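Local coordinates for protein 5-oxopent-3-ene-1,2,5-tricarboxylate decarboxylase (Exiguobacterium antarcticum B7, PDB 6IYM) that belongs to the fumarylacetoacetate hydrolase (FAH) family and holds a magnesium ion in a site formed by acidic side chains, at residues V197-R200 with R206-G209; D160-K163 with Q167-R170; V245-G248 with V253-Q256. All blocks are in the same frame, centred on the assembly; numbering follows the deposited sequence.

Contact 1: V197-R200 with R206-G209; sequences VETR and RQSG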
ATOM      1  N   VAL A 197      -1.161   3.275 -26.074  1.00 38.87           N
ATOM      2  CA  VAL A 197      -2.124   2.986 -24.981  1.00 37.18           C
ATOM      3  C   VAL A 197      -3.482   3.553 -25.427  1.00 37.81           C
ATOM      4  O   VAL A 197      -3.610   4.777 -25.574  1.00 40.85           O
ATOM      5  CB  VAL A 197      -1.651   3.576 -23.633  1.00 38.39           C
ATOM      6  CG1 VAL A 197      -2.636   3.267 -22.511  1.00 39.67           C
ATOM      7  CG2 VAL A 197      -0.243   3.092 -23.250  1.00 38.82           C
ATOM      8  N   GLU A 198      -4.490   2.704 -25.572  1.00 39.38           N
ATOM      9  CA  GLU A 198      -5.849   3.150 -25.966  1.00 37.90           C
ATOM     10  C   GLU A 198      -6.879   2.623 -24.969  1.00 39.79           C
ATOM     11  O   GLU A 198      -6.740   1.465 -24.442  1.00 36.93           O
ATOM     12  CB  GLU A 198      -6.251   2.661 -27.357  1.00 39.76           C
ATOM     13  CG  GLU A 198      -5.267   2.970 -28.464  1.00 40.61           C
ATOM     14  CD  GLU A 198      -5.894   2.897 -29.858  1.00 49.00           C
ATOM     15  OE1 GLU A 198      -5.834   3.905 -30.615  1.00 48.23           O
ATOM     16  OE2 GLU A 198      -6.476   1.847 -30.174  1.00 50.96           O
ATOM     17  N   THR A 199      -7.922   3.424 -24.786  1.00 40.05           N
ATOM     18  CA  THR A 199      -9.142   3.037 -24.052  1.00 42.61           C
ATOM     19  C   THR A 199     -10.380   3.253 -24.918  1.00 35.32           C
ATOM     20  O   THR A 199     -10.555   4.362 -25.454  1.00 39.55           O
ATOM     21  CB  THR A 199      -9.220   3.811 -22.746  1.00 39.97           C
ATOM     22  OG1 THR A 199      -7.927   3.628 -22.184  1.00 41.26           O
ATOM     23  CG2 THR A 199     -10.311   3.300 -21.838  1.00 47.11           C
ATOM     24  N   ARG A 200     -11.208   2.231 -25.010  1.00 36.71           N
ATOM     25  CA  ARG A 200     -12.574   2.329 -25.585  1.00 42.90           C
ATOM     26  C   ARG A 200     -13.583   2.169 -24.451  1.00 43.91           C
ATOM     27  O   ARG A 200     -13.321   1.361 -23.533  1.00 41.13           O
ATOM     28  CB  ARG A 200     -12.777   1.294 -26.687  1.00 42.52           C
ATOM     29  CG  ARG A 200     -11.969   1.611 -27.932  1.00 44.78           C
ATOM     30  CD  ARG A 200     -12.086   0.595 -29.040  1.00 46.03           C
ATOM     31  NE  ARG A 200     -11.192   1.036 -30.098  1.00 48.24           N
ATOM     32  CZ  ARG A 200     -11.507   1.858 -31.085  1.00 50.83           C
ATOM     33  NH1 ARG A 200     -12.737   2.327 -31.198  1.00 49.86           N
ATOM     34  NH2 ARG A 200     -10.580   2.216 -31.957  1.00 50.62           N
ATOM     35  N   ARG A 206     -11.619   6.635 -26.535  1.00 39.05           N
ATOM     36  CA  ARG A 206     -11.605   7.745 -25.544  1.00 39.74           C
ATOM     37  C   ARG A 206     -10.178   8.203 -25.321  1.00 40.84           C
ATOM     38  O   ARG A 206     -10.002   9.396 -25.193  1.00 38.15           O
ATOM     39  CB  ARG A 206     -12.186   7.358 -24.172  1.00 44.95           C
ATOM     40  CG  ARG A 206     -13.674   7.040 -24.182  1.00 46.57           C
ATOM     41  CD  ARG A 206     -14.530   8.247 -24.523  1.00 47.23           C
ATOM     42  NE  ARG A 206     -15.945   7.976 -24.292  1.00 51.41           N
ATOM     43  CZ  ARG A 206     -16.533   7.881 -23.093  1.00 51.35           C
ATOM     44  NH1 ARG A 206     -15.845   8.054 -21.976  1.00 47.48           N
ATOM     45  NH2 ARG A 206     -17.826   7.618 -23.013  1.00 51.06           N
ATOM     46  N   GLN A 207      -9.234   7.263 -25.191  1.00 37.29           N
ATOM     47  CA  GLN A 207      -7.810   7.553 -24.910  1.00 42.43           C
ATOM     48  C   GLN A 207      -6.995   6.885 -26.004  1.00 41.70           C
ATOM     49  O   GLN A 207      -7.280   5.713 -26.274  1.00 38.77           O
ATOM     50  CB  GLN A 207      -7.323   6.956 -23.574  1.00 37.13           C
ATOM     51  CG  GLN A 207      -7.972   7.534 -22.347  1.00 36.85           C
ATOM     52  CD  GLN A 207      -7.333   7.026 -21.079  1.00 40.15           C
ATOM     53  OE1 GLN A 207      -7.596   5.910 -20.648  1.00 38.40           O
ATOM     54  NE2 GLN A 207      -6.413   7.803 -20.529  1.00 37.42           N
ATOM     55  N   SER A 208      -5.992   7.579 -26.534  1.00 38.81           N
ATOM     56  CA  SER A 208      -5.103   7.059 -27.596  1.00 41.52           C
ATOM     57  C   SER A 208      -3.775   7.849 -27.629  1.00 47.05           C
ATOM     58  O   SER A 208      -3.665   8.818 -28.415  1.00 42.97           O
ATOM     59  CB  SER A 208      -5.828   7.130 -28.902  1.00 42.82           C
ATOM     60  OG  SER A 208      -5.146   6.358 -29.873  1.00 51.56           O
ATOM     61  N   GLY A 209      -2.781   7.438 -26.840  1.00 43.75           N
ATOM     62  CA  GLY A 209      -1.527   8.194 -26.636  1.00 40.76           C
ATOM     63  C   GLY A 209      -0.373   7.232 -26.635  1.00 44.37           C
ATOM     64  O   GLY A 209      -0.549   6.105 -26.098  1.00 42.03           O
TER

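Contact 2: D160-K163 with Q167-R170; sequences DLQK and QFFR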
ATOM      1  N   ASP A 160     -15.145  12.355  -7.341  1.00 41.41           N
ATOM      2  CA  ASP A 160     -15.772  13.113  -6.224  1.00 46.53           C
ATOM      3  C   ASP A 160     -15.096  12.692  -4.899  1.00 47.68           C
ATOM      4  O   ASP A 160     -14.819  13.576  -4.068  1.00 49.10           O
ATOM      5  CB  ASP A 160     -17.310  13.006  -6.266  1.00 43.68           C
ATOM      6  CG  ASP A 160     -17.845  11.608  -6.510  1.00 51.89           C
ATOM      7  OD1 ASP A 160     -17.019  10.649  -6.576  1.00 52.01           O
ATOM      8  OD2 ASP A 160     -19.076  11.460  -6.578  1.00 49.94           O
ATOM      9  N   LEU A 161     -14.754  11.415  -4.732  1.00 48.11           N
ATOM     10  CA  LEU A 161     -14.061  10.907  -3.518  1.00 50.30           C
ATOM     11  C   LEU A 161     -12.628  11.464  -3.472  1.00 53.84           C
ATOM     12  O   LEU A 161     -12.088  11.701  -2.341  1.00 44.19           O
ATOM     13  CB  LEU A 161     -14.091   9.375  -3.530  1.00 48.23           C
ATOM     14  CG  LEU A 161     -15.381   8.734  -3.035  1.00 48.45           C
ATOM     15  CD1 LEU A 161     -16.591   9.354  -3.686  1.00 57.51           C
ATOM     16  CD2 LEU A 161     -15.363   7.240  -3.276  1.00 50.14           C
ATOM     17  N   GLN A 162     -12.031  11.712  -4.645  1.00 51.57           N
ATOM     18  CA  GLN A 162     -10.677  12.315  -4.762  1.00 49.33           C
ATOM     19  C   GLN A 162     -10.643  13.660  -4.030  1.00 53.95           C
ATOM     20  O   GLN A 162      -9.662  13.935  -3.336  1.00 56.89           O
ATOM     21  CB  GLN A 162     -10.279  12.546  -6.218  1.00 51.29           C
ATOM     22  CG  GLN A 162      -9.371  11.491  -6.812  1.00 51.13           C
ATOM     23  CD  GLN A 162      -8.940  11.908  -8.204  1.00 57.66           C
ATOM     24  OE1 GLN A 162      -9.756  12.110  -9.098  1.00 52.74           O
ATOM     25  NE2 GLN A 162      -7.645  12.090  -8.391  1.00 54.89           N
ATOM     26  N   LYS A 163     -11.661  14.487  -4.219  1.00 53.68           N
ATOM     27  CA  LYS A 163     -11.721  15.832  -3.614  1.00 60.08           C
ATOM     28  C   LYS A 163     -12.233  15.704  -2.174  1.00 57.81           C
ATOM     29  O   LYS A 163     -11.726  16.439  -1.309  1.00 55.00           O
ATOM     30  CB  LYS A 163     -12.553  16.745  -4.518  1.00 68.64           C
ATOM     31  CG  LYS A 163     -11.877  17.078  -5.848  1.00 72.48           C
ATOM     32  CD  LYS A 163     -12.520  18.209  -6.626  1.00 83.68           C
ATOM     33  CE  LYS A 163     -12.540  19.516  -5.859  1.00 95.05           C
ATOM     34  NZ  LYS A 163     -12.966  20.650  -6.712  1.00104.27           N
ATOM     35  N   GLN A 167      -6.589  13.357  -0.418  1.00 48.08           N
ATOM     36  CA  GLN A 167      -5.572  12.417  -0.944  1.00 46.88           C
ATOM     37  C   GLN A 167      -6.288  11.396  -1.818  1.00 42.59           C
ATOM     38  O   GLN A 167      -7.428  11.092  -1.504  1.00 45.44           O
ATOM     39  CB  GLN A 167      -4.835  11.755   0.211  1.00 45.75           C
ATOM     40  CG  GLN A 167      -4.113  12.767   1.065  1.00 42.78           C
ATOM     41  CD  GLN A 167      -2.788  13.128   0.469  1.00 45.37           C
ATOM     42  OE1 GLN A 167      -1.990  12.250   0.118  1.00 50.17           O
ATOM     43  NE2 GLN A 167      -2.545  14.426   0.377  1.00 49.59           N
ATOM     44  N   PHE A 168      -5.645  10.914  -2.886  1.00 42.93           N
ATOM     45  CA  PHE A 168      -6.329  10.133  -3.952  1.00 41.81           C
ATOM     46  C   PHE A 168      -6.666   8.710  -3.479  1.00 43.42           C
ATOM     47  O   PHE A 168      -7.573   8.109  -4.075  1.00 46.25           O
ATOM     48  CB  PHE A 168      -5.502  10.169  -5.239  1.00 43.32           C
ATOM     49  CG  PHE A 168      -5.358  11.537  -5.854  1.00 39.66           C
ATOM     50  CD1 PHE A 168      -6.173  12.590  -5.474  1.00 43.84           C
ATOM     51  CD2 PHE A 168      -4.419  11.753  -6.840  1.00 44.31           C
ATOM     52  CE1 PHE A 168      -6.022  13.846  -6.040  1.00 49.79           C
ATOM     53  CE2 PHE A 168      -4.276  13.002  -7.419  1.00 48.20           C
ATOM     54  CZ  PHE A 168      -5.082  14.046  -7.021  1.00 53.85           C
ATOM     55  N   PHE A 169      -6.019   8.221  -2.416  1.00 40.42           N
ATOM     56  CA  PHE A 169      -6.010   6.807  -1.960  1.00 40.79           C
ATOM     57  C   PHE A 169      -7.408   6.186  -1.971  1.00 37.85           C
ATOM     58  O   PHE A 169      -7.608   5.177  -2.648  1.00 36.35           O
ATOM     59  CB  PHE A 169      -5.491   6.674  -0.526  1.00 44.31           C
ATOM     60  CG  PHE A 169      -5.639   5.276   0.017  1.00 40.88           C
ATOM     61  CD1 PHE A 169      -5.000   4.215  -0.590  1.00 38.67           C
ATOM     62  CD2 PHE A 169      -6.433   5.020   1.116  1.00 43.35           C
ATOM     63  CE1 PHE A 169      -5.145   2.931  -0.090  1.00 40.62           C
ATOM     64  CE2 PHE A 169      -6.566   3.739   1.617  1.00 40.81           C
ATOM     65  CZ  PHE A 169      -5.934   2.699   1.011  1.00 40.89           C
ATOM     66  N   ARG A 170      -8.336   6.748  -1.206  1.00 38.51           N
ATOM     67  CA  ARG A 170      -9.684   6.164  -1.009  1.00 45.22           C
ATOM     68  C   ARG A 170     -10.424   6.112  -2.354  1.00 40.65           C
ATOM     69  O   ARG A 170     -10.925   5.049  -2.679  1.00 43.56           O
ATOM     70  CB  ARG A 170     -10.510   6.927   0.034  1.00 44.58           C
ATOM     71  CG  ARG A 170     -11.883   6.305   0.242  1.00 47.93           C
ATOM     72  CD  ARG A 170     -12.538   6.564   1.593  1.00 49.70           C
ATOM     73  NE  ARG A 170     -13.971   6.332   1.456  1.00 41.90           N
ATOM     74  CZ  ARG A 170     -14.539   5.143   1.401  1.00 43.88           C
ATOM     75  NH1 ARG A 170     -13.826   4.032   1.492  1.00 45.69           N
ATOM     76  NH2 ARG A 170     -15.843   5.060   1.245  1.00 49.36           N
TER
HETATM   77  O   HOH W   1      -9.901   9.837  -2.423  1.00 48.51           O

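Contact 3: V245-G248 with V253-Q256; sequences VGHG and VYLQ. Unlike the reference sequence in segment 253-256: V253 (reference Thr).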
ATOM      1  N   VAL A 245      -9.594  11.088 -20.440  1.00 41.65           N
ATOM      2  CA  VAL A 245     -10.275  10.709 -19.167  1.00 45.21           C
ATOM      3  C   VAL A 245     -11.686  11.321 -19.132  1.00 43.58           C
ATOM      4  O   VAL A 245     -11.862  12.469 -19.569  1.00 41.86           O
ATOM      5  CB  VAL A 245      -9.336  11.153 -18.024  1.00 51.83           C
ATOM      6  CG1 VAL A 245     -10.018  11.885 -16.889  1.00 56.25           C
ATOM      7  CG2 VAL A 245      -8.503   9.981 -17.535  1.00 51.28           C
ATOM      8  N   GLY A 246     -12.686  10.567 -18.671  1.00 40.76           N
ATOM      9  CA  GLY A 246     -14.091  11.012 -18.689  1.00 46.13           C
ATOM     10  C   GLY A 246     -14.248  12.388 -18.048  1.00 52.71           C
ATOM     11  O   GLY A 246     -15.044  13.208 -18.546  1.00 43.24           O
ATOM     12  N   HIS A 247     -13.508  12.629 -16.969  1.00 51.45           N
ATOM     13  CA  HIS A 247     -13.523  13.891 -16.183  1.00 56.02           C
ATOM     14  C   HIS A 247     -13.042  15.077 -17.030  1.00 59.07           C
ATOM     15  O   HIS A 247     -13.430  16.207 -16.712  1.00 54.47           O
ATOM     16  CB  HIS A 247     -12.639  13.733 -14.948  1.00 60.29           C
ATOM     17  CG  HIS A 247     -12.862  14.762 -13.896  1.00 64.55           C
ATOM     18  ND1 HIS A 247     -14.097  14.943 -13.299  1.00 67.43           N
ATOM     19  CD2 HIS A 247     -12.008  15.622 -13.302  1.00 64.89           C
ATOM     20  CE1 HIS A 247     -13.998  15.893 -12.396  1.00 72.51           C
ATOM     21  NE2 HIS A 247     -12.729  16.326 -12.379  1.00 70.37           N
ATOM     22  N   GLY A 248     -12.207  14.843 -18.050  1.00 55.81           N
ATOM     23  CA  GLY A 248     -11.511  15.920 -18.782  1.00 51.92           C
ATOM     24  C   GLY A 248     -12.245  16.279 -20.058  1.00 54.13           C
ATOM     25  O   GLY A 248     -11.752  17.148 -20.801  1.00 49.53           O
ATOM     26  N   VAL A 253     -17.963  13.105 -18.836  1.00 49.12           N
ATOM     27  CA  VAL A 253     -18.786  11.864 -18.928  1.00 49.76           C
ATOM     28  C   VAL A 253     -18.214  10.881 -17.904  1.00 46.86           C
ATOM     29  O   VAL A 253     -16.975  10.795 -17.772  1.00 43.72           O
ATOM     30  CB  VAL A 253     -18.845  11.306 -20.369  1.00 56.65           C
ATOM     31  CG1 VAL A 253     -17.474  10.953 -20.913  1.00 59.94           C
ATOM     32  CG2 VAL A 253     -19.791  10.124 -20.499  1.00 59.32           C
ATOM     33  N   TYR A 254     -19.106  10.286 -17.132  1.00 40.29           N
ATOM     34  CA  TYR A 254     -18.811   9.367 -16.011  1.00 44.56           C
ATOM     35  C   TYR A 254     -19.432   8.019 -16.357  1.00 48.29           C
ATOM     36  O   TYR A 254     -20.452   7.971 -17.117  1.00 43.66           O
ATOM     37  CB  TYR A 254     -19.296   9.975 -14.696  1.00 42.54           C
ATOM     38  CG  TYR A 254     -18.616  11.282 -14.425  1.00 44.29           C
ATOM     39  CD1 TYR A 254     -17.240  11.331 -14.269  1.00 45.78           C
ATOM     40  CD2 TYR A 254     -19.321  12.477 -14.413  1.00 46.19           C
ATOM     41  CE1 TYR A 254     -16.583  12.529 -14.065  1.00 46.53           C
ATOM     42  CE2 TYR A 254     -18.674  13.685 -14.207  1.00 46.58           C
ATOM     43  CZ  TYR A 254     -17.301  13.714 -14.047  1.00 50.75           C
ATOM     44  OH  TYR A 254     -16.647  14.897 -13.855  1.00 52.43           O
ATOM     45  N   LEU A 255     -18.804   6.977 -15.827  1.00 41.28           N
ATOM     46  CA  LEU A 255     -19.117   5.556 -16.093  1.00 41.78           C
ATOM     47  C   LEU A 255     -20.406   5.202 -15.360  1.00 44.51           C
ATOM     48  O   LEU A 255     -20.616   5.681 -14.237  1.00 51.98           O
ATOM     49  CB  LEU A 255     -17.960   4.675 -15.603  1.00 39.87           C
ATOM     50  CG  LEU A 255     -16.690   4.743 -16.456  1.00 42.86           C
ATOM     51  CD1 LEU A 255     -15.479   4.122 -15.751  1.00 40.66           C
ATOM     52  CD2 LEU A 255     -16.935   4.087 -17.794  1.00 42.25           C
ATOM     53  N   GLN A 256     -21.231   4.382 -15.993  1.00 45.14           N
ATOM     54  CA  GLN A 256     -22.543   3.967 -15.452  1.00 47.40           C
ATOM     55  C   GLN A 256     -22.572   2.446 -15.483  1.00 41.02           C
ATOM     56  O   GLN A 256     -21.761   1.838 -16.231  1.00 44.08           O
ATOM     57  CB  GLN A 256     -23.690   4.595 -16.260  1.00 50.17           C
ATOM     58  CG  GLN A 256     -23.666   6.119 -16.339  1.00 56.23           C
ATOM     59  CD  GLN A 256     -23.615   6.812 -14.995  1.00 58.30           C
ATOM     60  OE1 GLN A 256     -24.074   6.305 -13.969  1.00 68.20           O
ATOM     61  NE2 GLN A 256     -23.035   7.999 -14.987  1.00 58.34           N
TER

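Contact 1: V197-R200 with R206-G209
V197 and T199 pair antiparallel with G209 and Q207. V197 and G209 form a hydrogen-bonded pair, V197 N giving to G209 O at 2.9 Å and G209 N returning to V197 O at 3.1 Å. Further along, T199 N gives to Q207 O at 2.8 Å, while T199 O accepts both R206 N at 2.7 Å and Q207 N at 3.2 Å. Two residues thus face one, a classic beta bulge, and it sits in the hairpin of strands 196-201 and 204-210 at one edge of a five-stranded sheet within this chain. The helical-range psi of R206 (-43°) marks the irregular position.

Side-chain bonds differ between the two faces. T199 and Q207 lie alongside each other on the buried face, where T199 OG1 donates to Q207 OE1 at 2.8 Å. That oxygen also accepts G125 N, and Q207 NE2 is held by T241 and the carbonyl of P242, which fixes the amide's rotation. On the face of E198 and S208, S208 OG stands anti to its own nitrogen (chi1 -166°) and donates to the anti lone pair of E198 OE1 at 2.7 Å.

E198 CA also makes a CA-H...O contact with Q207 O at 3.0 Å.

Contact 2: D160-K163 with Q167-R170
The aromatic ring of F168 carries the amide of Q162 on one face. Q162 NE2 stands 3.2 Å above the F168 ring plane, over its centre, 3.5 Å from both F168 CG and F168 CZ. The amide plane is steeply inclined to the ring, at 68°, so the group approaches with its nitrogen rather than lying flat, an arrangement consistent with an N-H turned to the pi cloud. The aliphatic part of Q162 also takes part, with CG 3.6 Å from F168 CD1. Beyond CG the glutamine chain is extended, which carries the amide out across the ring, but its first torsion (chi1 -99°) lies away from a staggered value. The other end of the amide is occupied as well: OE1 of Q162 accepts a hydrogen bond from R159 NH1. F168 makes a further edge-to-face pairing with F97.

A water lies between the backbones. It can donate to Q167 O at 2.9 Å and, weakly, to L161 O, also at 2.9 Å, though it has more acceptors in reach than protons; in this way it can link the helix to the chain that follows.

Q167 and F168 also reach the second subunit, where Q167 OE1 accepts from F168 N of that subunit and the reverse bond is made too. Helix 159-164 directly follows strand 147-158, which carries the magnesium ligand D155; the chain then turns through 167-170 toward strand 178-186, the antiparallel partner of 147-158.

Contact 3: V245-G248 with V253-Q256
G246 and V253 meet through their backbones, V253 N donating to G246 O at 2.9 Å from above the carbonyl plane, 43° out of it. V253 O lies 3.0 Å from G246 CA, against the side where other residues carry CB, and having only hydrogen there lets the backbones come this close. Residues 246-248 form a short 3-10 turn, with G248 N bonded to V245 O at 2.8 Å, whereas V253-Q256 runs extended. Both belong to one long loop that leads from strand 236-238 of the large mixed sheet to strand 260-265 of the five-stranded one. D122 holds the turn from the neighbouring strand 121-131, its OD2 accepting H247 N; the same strand supplies the magnesium ligands E124 and E126.

Among the side chains, H247 and Y254 bridge the two parts of the loop, with H247 on the exposed side. H247 ND1 and Y254 OH are 2.6 Å apart in a short but bent hydrogen bond (134°) whose donor may be either group. CG of H247 stands anti to the backbone nitrogen, which brings the ND1 edge of the imidazole to the phenol. The rings meet rim to rim, their planes at 44°, and neither covers the other's face; Y254 CE1 lies in the imidazole plane, 3.5 Å from H247 ND1. V253 adds a hydrocarbon touch, with CG1 4.0 Å from G246 CA.

How the contacts relate
Contact 1 is the most regular of the three, a sheet-edge hairpin whose T199 and Q207 face is buried and whose E198 and S208 face is more open. Neither contact 2 nor contact 3 is strand pairing: the former joins a helix to the chain just after it at the subunit interface, the latter two parts of a single loop, partly at the surface. Backbone bonding dominates 197-200 with 206-209, an amide over an aromatic ring and a water serve 160-163 with 167-170, and one backbone bond plus a histidine-tyrosine pair serve 245-248 with 253-256. Contacts 1 and 3 touch, the R206 side chain, salt-bridged to E204, packing on V253, whereas contacts 2 and 3 do not.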